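Local structure of 5'-deoxynucleotidase (Pyrococcus horikoshii, 2CQZ) at residues K56-E61 against S117-L122; L45-V50 against K163-I168; I8-T13 against E74-D79. The protein probably hydrolyses 2'-deoxyribonucleoside 5'-phosphates to deoxyribonucleosides and phosphate, as a homodimeric, metal-dependent enzyme of the HD-domain superfamily. All blocks are in the same frame, centred on the assembly; numbering follows the deposited sequence.

Interactions 1 and 2 are neighbours, their centres 11 Å apart, and Leu122 of the first packs directly on Leu47 of the second. Interaction 1 is partly buried and mixes a carboxylate-to-backbone bond with apolar packing where two helices start. Interaction 2 is buried, and its cross-contact is made wholly of methyl groups between helix 33-53 and the C-terminal region. Interaction 3 lies across the chain's centre from interaction 2 and is also buried, but there an alanine fits against helix backbone. The three together illustrate how differently an all-helical protein can join its parts. All border a second subunit, and interaction 3 also meets a third.

Interaction 1. Residues K56-E61 against S117-L122; sequences KRIDVE and SPEAQL
Asp59 N donates to Glu119 OE2 at 2.9 Å, an almost straight bond (168° at the hydrogen) that ties together the starts of two helices of the HD domain, 60-69 and 118-140. The amide comes to the anti side of the carboxylate, 22° out of its plane. Glu119 can reach it because its chain bends at chi2 (66°), which turns OE2 toward the 56-59 loop; its CG then rests 3.5 Å from Asp59 O. Beside this polar link, the side chains of Ile58 and Pro118 run antiparallel alongside each other, with Ile58 CD1 3.8 Å from Pro118 CB. The same methyl is 4.2 Å from Leu122 CD2, one turn further along. Lys56 lies nearly perpendicular to the proline, its CE over CB and CG, and NZ is 3.9 Å from Pro118 CG.

In the next shell, both helix starts are capped. Asp59 OD1 caps Lys62 N, so the residue whose amide Glu119 holds also caps helix 60-69; Asp59 is in addition the centre of an inverse gamma turn. Helix 118-140 later supplies the nickel ligand Asp127. Its own N-cap is Ser117, which also bonds Glu111 through OG, and that OG accepts from Ala120 N at 3.2 Å.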
# COMPACT_ATOMS: atom_id res chain seq x y z
N LYS A 56 -30.55 8.86 -31.02
CA LYS A 56 -29.20 9.14 -31.47
C LYS A 56 -28.47 7.82 -31.74
O LYS A 56 -28.15 7.07 -30.82
CB LYS A 56 -28.46 9.96 -30.41
CG LYS A 56 -27.07 10.41 -30.85
CD LYS A 56 -27.12 11.21 -32.14
CE LYS A 56 -25.74 11.80 -32.45
NZ LYS A 56 -25.66 12.52 -33.75
N ARG A 57 -28.22 7.52 -33.02
CA ARG A 57 -27.53 6.29 -33.40
C ARG A 57 -26.02 6.43 -33.24
O ARG A 57 -25.44 7.42 -33.67
CB ARG A 57 -27.84 5.90 -34.85
CG ARG A 57 -27.63 4.40 -35.17
CD ARG A 57 -26.68 3.68 -34.22
NE ARG A 57 -26.23 2.40 -34.75
CZ ARG A 57 -25.44 2.28 -35.81
NH1 ARG A 57 -25.03 3.36 -36.47
NH2 ARG A 57 -25.01 1.08 -36.19
N ILE A 58 -25.40 5.43 -32.62
CA ILE A 58 -23.95 5.44 -32.41
C ILE A 58 -23.30 4.18 -33.00
O ILE A 58 -23.92 3.12 -33.07
CB ILE A 58 -23.60 5.48 -30.89
CG1 ILE A 58 -24.07 6.81 -30.28
CG2 ILE A 58 -22.11 5.11 -30.68
CD1 ILE A 58 -23.01 7.92 -30.10
N ASP A 59 -22.05 4.32 -33.45
CA ASP A 59 -21.28 3.18 -33.95
C ASP A 59 -20.66 2.65 -32.64
O ASP A 59 -19.54 3.02 -32.26
CB ASP A 59 -20.16 3.63 -34.90
CG ASP A 59 -19.40 2.45 -35.51
OD1 ASP A 59 -19.41 1.35 -34.90
OD2 ASP A 59 -18.80 2.61 -36.58
N VAL A 60 -21.41 1.80 -31.95
CA VAL A 60 -20.97 1.25 -30.68
C VAL A 60 -19.62 0.55 -30.76
O VAL A 60 -18.78 0.74 -29.88
CB VAL A 60 -22.00 0.27 -30.11
CG1 VAL A 60 -21.50 -0.29 -28.78
CG2 VAL A 60 -23.33 0.98 -29.93
N GLU A 61 -19.41 -0.25 -31.79
CA GLU A 61 -18.14 -0.95 -31.91
C GLU A 61 -17.00 0.06 -31.88
O GLU A 61 -16.06 -0.10 -31.10
CB GLU A 61 -18.06 -1.75 -33.20
CG GLU A 61 -16.85 -2.68 -33.24
CD GLU A 61 -16.76 -3.47 -34.53
OE1 GLU A 61 -17.76 -4.12 -34.91
OE2 GLU A 61 -15.67 -3.44 -35.15
N SER A 117 -16.91 13.56 -34.13
CA SER A 117 -17.91 12.52 -34.34
C SER A 117 -18.65 12.17 -33.06
O SER A 117 -18.17 12.43 -31.96
CB SER A 117 -17.25 11.26 -34.91
OG SER A 117 -16.48 10.58 -33.93
N PRO A 118 -19.85 11.58 -33.19
CA PRO A 118 -20.67 11.19 -32.03
C PRO A 118 -19.89 10.25 -31.11
O PRO A 118 -19.91 10.40 -29.89
CB PRO A 118 -21.86 10.49 -32.68
CG PRO A 118 -21.96 11.16 -33.99
CD PRO A 118 -20.53 11.25 -34.44
N GLU A 119 -19.20 9.28 -31.70
CA GLU A 119 -18.43 8.33 -30.92
C GLU A 119 -17.33 9.02 -30.14
O GLU A 119 -17.16 8.78 -28.94
CB GLU A 119 -17.81 7.26 -31.83
CG GLU A 119 -18.81 6.41 -32.60
CD GLU A 119 -19.59 7.22 -33.62
OE1 GLU A 119 -18.99 8.13 -34.24
OE2 GLU A 119 -20.79 6.93 -33.82
N ALA A 120 -16.58 9.89 -30.83
CA ALA A 120 -15.47 10.62 -30.20
C ALA A 120 -15.92 11.46 -29.02
O ALA A 120 -15.20 11.59 -28.03
CB ALA A 120 -14.76 11.50 -31.22
N GLN A 121 -17.10 12.05 -29.13
CA GLN A 121 -17.62 12.89 -28.05
C GLN A 121 -18.11 12.03 -26.91
O GLN A 121 -17.94 12.39 -25.74
CB GLN A 121 -18.73 13.80 -28.56
CG GLN A 121 -18.22 15.14 -29.06
CD GLN A 121 -19.28 15.96 -29.76
OE1 GLN A 121 -20.47 15.91 -29.42
NE2 GLN A 121 -18.85 16.75 -30.74
N LEU A 122 -18.71 10.90 -27.25
CA LEU A 122 -19.21 9.95 -26.26
C LEU A 122 -18.07 9.47 -25.35
O LEU A 122 -18.20 9.45 -24.12
CB LEU A 122 -19.83 8.75 -26.96
CG LEU A 122 -20.25 7.59 -26.06
CD1 LEU A 122 -21.31 8.07 -25.09
CD2 LEU A 122 -20.78 6.43 -26.90

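Interaction 2. Residues L45-V50 against K163-I168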
# COMPACT_ATOMS: atom_id res chain seq x y z
N LEU A 45 -20.35 2.19 -22.72
CA LEU A 45 -21.35 1.18 -23.03
C LEU A 45 -22.73 1.62 -22.56
O LEU A 45 -23.70 1.65 -23.33
CB LEU A 45 -20.98 -0.16 -22.36
CG LEU A 45 -21.97 -1.31 -22.52
CD1 LEU A 45 -22.33 -1.52 -23.99
CD2 LEU A 45 -21.37 -2.57 -21.93
N VAL A 46 -22.82 1.95 -21.28
CA VAL A 46 -24.07 2.39 -20.68
C VAL A 46 -24.71 3.58 -21.41
O VAL A 46 -25.90 3.55 -21.72
CB VAL A 46 -23.84 2.73 -19.20
CG1 VAL A 46 -25.08 3.37 -18.60
CG2 VAL A 46 -23.51 1.46 -18.45
N LEU A 47 -23.91 4.62 -21.67
CA LEU A 47 -24.42 5.80 -22.37
C LEU A 47 -24.83 5.47 -23.80
O LEU A 47 -25.86 5.96 -24.27
CB LEU A 47 -23.37 6.91 -22.40
CG LEU A 47 -23.05 7.59 -21.06
CD1 LEU A 47 -22.01 8.67 -21.28
CD2 LEU A 47 -24.32 8.18 -20.47
N ALA A 48 -24.05 4.64 -24.48
CA ALA A 48 -24.37 4.26 -25.84
C ALA A 48 -25.79 3.72 -25.93
O ALA A 48 -26.52 4.04 -26.86
CB ALA A 48 -23.38 3.23 -26.35
N ASP A 49 -26.18 2.89 -24.96
CA ASP A 49 -27.53 2.33 -24.93
C ASP A 49 -28.57 3.43 -24.71
O ASP A 49 -29.62 3.44 -25.35
CB ASP A 49 -27.65 1.27 -23.83
CG ASP A 49 -26.82 0.02 -24.13
OD1 ASP A 49 -26.68 -0.85 -23.23
OD2 ASP A 49 -26.32 -0.11 -25.27
N VAL A 50 -28.28 4.36 -23.80
CA VAL A 50 -29.20 5.46 -23.55
C VAL A 50 -29.40 6.23 -24.84
O VAL A 50 -30.53 6.52 -25.23
CB VAL A 50 -28.67 6.41 -22.46
CG1 VAL A 50 -29.56 7.64 -22.36
CG2 VAL A 50 -28.64 5.70 -21.13
N LYS A 163 -26.28 17.23 -25.27
CA LYS A 163 -27.66 17.64 -25.45
C LYS A 163 -28.62 16.47 -25.15
O LYS A 163 -29.70 16.66 -24.58
CB LYS A 163 -27.83 18.12 -26.90
CG LYS A 163 -29.09 17.64 -27.60
CD LYS A 163 -29.09 17.95 -29.10
CE LYS A 163 -30.36 17.42 -29.76
NZ LYS A 163 -30.50 17.77 -31.20
N TYR A 164 -28.22 15.25 -25.53
CA TYR A 164 -29.03 14.05 -25.30
C TYR A 164 -28.87 13.47 -23.90
O TYR A 164 -29.56 12.50 -23.55
CB TYR A 164 -28.66 12.97 -26.31
CG TYR A 164 -28.87 13.35 -27.75
CD1 TYR A 164 -30.10 13.15 -28.37
CD2 TYR A 164 -27.82 13.87 -28.51
CE1 TYR A 164 -30.29 13.47 -29.72
CE2 TYR A 164 -27.99 14.20 -29.85
CZ TYR A 164 -29.23 13.99 -30.45
OH TYR A 164 -29.38 14.27 -31.80
N LEU A 165 -27.98 14.05 -23.09
CA LEU A 165 -27.70 13.54 -21.74
C LEU A 165 -27.87 14.51 -20.58
O LEU A 165 -27.37 14.25 -19.48
CB LEU A 165 -26.27 13.01 -21.69
CG LEU A 165 -25.86 12.07 -22.82
CD1 LEU A 165 -24.36 11.89 -22.78
CD2 LEU A 165 -26.59 10.74 -22.68
N GLU A 166 -28.55 15.62 -20.82
CA GLU A 166 -28.77 16.63 -19.77
C GLU A 166 -29.23 16.06 -18.41
O GLU A 166 -28.63 16.35 -17.35
CB GLU A 166 -29.79 17.64 -20.29
CG GLU A 166 -30.54 18.40 -19.20
CD GLU A 166 -31.75 19.15 -19.74
OE1 GLU A 166 -32.17 18.85 -20.88
OE2 GLU A 166 -32.29 20.02 -19.03
N ASP A 167 -30.29 15.26 -18.44
CA ASP A 167 -30.83 14.67 -17.22
C ASP A 167 -29.74 13.99 -16.40
O ASP A 167 -29.67 14.15 -15.17
CB ASP A 167 -31.92 13.66 -17.57
CG ASP A 167 -31.40 12.51 -18.43
OD1 ASP A 167 -30.58 12.77 -19.33
OD2 ASP A 167 -31.83 11.35 -18.21
N ILE A 168 -28.91 13.21 -17.07
CA ILE A 168 -27.83 12.49 -16.41
C ILE A 168 -26.77 13.43 -15.83
O ILE A 168 -26.33 13.26 -14.70
CB ILE A 168 -27.17 11.52 -17.40
CG1 ILE A 168 -28.21 10.52 -17.91
CG2 ILE A 168 -26.00 10.83 -16.73
CD1 ILE A 168 -27.71 9.62 -19.02
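Tyr164 O accepts a hydrogen bond from NH1 of Arg54, just past the end of helix 33-53, and NH2 of the same arginine makes a salt bridge to Asp167 OD2, a double polar tie that brackets Leu165 and borders its contact with Val50. What follows across the contact is purely apolar. Each side contributes two residues three positions apart, Leu47 and Val50 from one helix, Leu165 and Ile168 from the other segment, and four methyls, Leu47 CD2, Val50 CG1, Leu165 CD2 and Ile168 CD1, form its centre. Leu47 CD2 lies 4.0 Å from Ile168 CD1 and 4.1 Å from Leu165 CD2, and Leu47 CD1 adds a second touch on Leu165 CD1 at 4.3 Å. Having CG anti to its carbonyl carbon (chi1 -69°) swings the Leu47 branch from the flank of the helix toward the partner segment. There the leucine lies aslant both partners. Val50, whose N bonds Val46 O within the helix, points more directly across, and its CG1 stands 4.3 Å from Leu165 CD2 and equally far from Ile168 CD1.

In the fold, this is helix-to-helix packing within the all-helical HD domain: helix 33-53, which carries the nickel ligand His36 near its start, receives the start of the C-terminal helix 166-173, with Leu165 at the N-cap position. Helix 118-140 closes the same apolar cluster, its Ile125 touching both Leu47 and Leu165, while Ile168 also packs on Ile5 of the second subunit.

Interaction 3. Residues I8-T13 against E74-D79; sequences ILLVQT and EAIITD
Leu10 and Ile76 supply the apolar part of the contact, meeting through two pairs of carbons: Leu10 CD1 lies 4.0 Å from Ile76 CG1, and Leu10 CD2 is as far from Ile76 CD1. With CG anti to the backbone N (chi1 172°), Leu10 carries both branches round the side of its helix to the isoleucine. Val101 of the same chain touches both residues.

The second kind of contact is side chain against backbone. Ala75 aims its CB at the backbone of residues 10 and 11, 3.6 Å from Leu10 O and 4.2 Å from Val11 CA, and this small residue lets the two backbone segments come within 5.5 Å, CA to CA, at Val11 and Ala75. Helix 74-77 closely follows His70 and Asp71, the paired nickel ligands that give the HD domain its name; the contact joins the N-terminal helix to this short helix, with the Ala75 side chain about 13 Å from the nickel.

Hydrogen bonds stay on one side. Leu10 O accepts from Thr13 N at 3.1 Å and from Thr13 OG1 at 2.6 Å, both reaching it from the same face of the carbonyl plane. This leaves Thr13 CB and CG2 each 4.1 Å from Ala75 O.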
# COMPACT_ATOMS: atom_id res chain seq x y z
N ILE A 8 0.67 -6.89 -25.67
CA ILE A 8 -0.22 -7.06 -24.52
C ILE A 8 0.52 -6.80 -23.20
O ILE A 8 -0.01 -6.16 -22.30
CB ILE A 8 -0.84 -8.47 -24.52
CG1 ILE A 8 -1.65 -8.67 -25.80
CG2 ILE A 8 -1.72 -8.64 -23.30
CD1 ILE A 8 -2.19 -10.05 -25.98
N LEU A 9 1.74 -7.30 -23.09
CA LEU A 9 2.52 -7.11 -21.87
C LEU A 9 2.82 -5.63 -21.66
O LEU A 9 2.91 -5.14 -20.53
CB LEU A 9 3.83 -7.89 -21.95
CG LEU A 9 3.76 -9.42 -21.86
CD1 LEU A 9 5.17 -9.99 -22.06
CD2 LEU A 9 3.20 -9.85 -20.50
N LEU A 10 2.98 -4.92 -22.77
CA LEU A 10 3.26 -3.49 -22.73
C LEU A 10 2.03 -2.73 -22.22
O LEU A 10 2.17 -1.86 -21.34
CB LEU A 10 3.59 -2.98 -24.13
CG LEU A 10 3.69 -1.46 -24.20
CD1 LEU A 10 4.74 -0.98 -23.21
CD2 LEU A 10 4.04 -1.01 -25.60
N VAL A 11 0.85 -3.04 -22.76
CA VAL A 11 -0.39 -2.36 -22.35
C VAL A 11 -0.81 -2.72 -20.93
O VAL A 11 -1.50 -1.94 -20.28
CB VAL A 11 -1.56 -2.65 -23.35
CG1 VAL A 11 -2.94 -2.39 -22.69
CG2 VAL A 11 -1.46 -1.75 -24.57
N GLN A 12 -0.39 -3.89 -20.46
CA GLN A 12 -0.73 -4.29 -19.10
C GLN A 12 0.01 -3.42 -18.09
O GLN A 12 -0.29 -3.48 -16.90
CB GLN A 12 -0.39 -5.76 -18.86
CG GLN A 12 -1.38 -6.74 -19.50
CD GLN A 12 -1.34 -8.12 -18.87
OE1 GLN A 12 -0.28 -8.67 -18.58
NE2 GLN A 12 -2.52 -8.70 -18.68
N THR A 13 0.97 -2.63 -18.56
CA THR A 13 1.71 -1.73 -17.67
C THR A 13 0.73 -0.70 -17.09
O THR A 13 0.99 -0.09 -16.06
CB THR A 13 2.82 -0.98 -18.44
OG1 THR A 13 3.61 -1.91 -19.17
CG2 THR A 13 3.73 -0.23 -17.48
N GLU A 74 -0.22 6.03 -22.84
CA GLU A 74 0.31 6.22 -21.50
C GLU A 74 1.09 5.00 -21.02
O GLU A 74 1.89 5.11 -20.09
CB GLU A 74 -0.80 6.61 -20.54
CG GLU A 74 -1.50 7.90 -20.94
CD GLU A 74 -2.43 8.47 -19.87
OE1 GLU A 74 -2.84 7.72 -18.95
OE2 GLU A 74 -2.76 9.68 -19.96
N ALA A 75 0.88 3.86 -21.68
CA ALA A 75 1.59 2.63 -21.31
C ALA A 75 3.10 2.87 -21.40
O ALA A 75 3.90 2.18 -20.77
CB ALA A 75 1.19 1.49 -22.23
N ILE A 76 3.48 3.86 -22.20
CA ILE A 76 4.88 4.21 -22.36
C ILE A 76 5.11 5.59 -21.75
O ILE A 76 6.04 5.79 -20.99
CB ILE A 76 5.28 4.24 -23.86
CG1 ILE A 76 5.34 2.82 -24.40
CG2 ILE A 76 6.62 4.96 -24.06
CD1 ILE A 76 5.43 2.76 -25.91
N ILE A 77 4.23 6.53 -22.06
CA ILE A 77 4.56 7.88 -21.53
C ILE A 77 4.06 8.18 -20.10
O ILE A 77 4.55 9.06 -19.40
CB ILE A 77 4.25 9.14 -22.44
CG1 ILE A 77 2.75 9.46 -22.79
CG2 ILE A 77 5.20 9.36 -23.60
CD1 ILE A 77 2.56 10.94 -23.26
N THR A 78 3.18 7.36 -19.52
CA THR A 78 2.71 7.50 -18.14
C THR A 78 1.70 8.65 -18.17
O THR A 78 1.71 9.48 -19.08
CB THR A 78 3.82 7.86 -17.10
OG1 THR A 78 4.15 9.24 -17.19
CG2 THR A 78 5.06 7.02 -17.32
N ASP A 79 0.81 8.68 -17.18
CA ASP A 79 -0.23 9.70 -17.12
C ASP A 79 0.31 11.03 -16.63
O ASP A 79 0.07 11.41 -15.48
CB ASP A 79 -1.37 9.22 -16.22
CG ASP A 79 -2.47 10.25 -16.06
OD1 ASP A 79 -2.80 10.95 -17.04
OD2 ASP A 79 -3.02 10.35 -14.94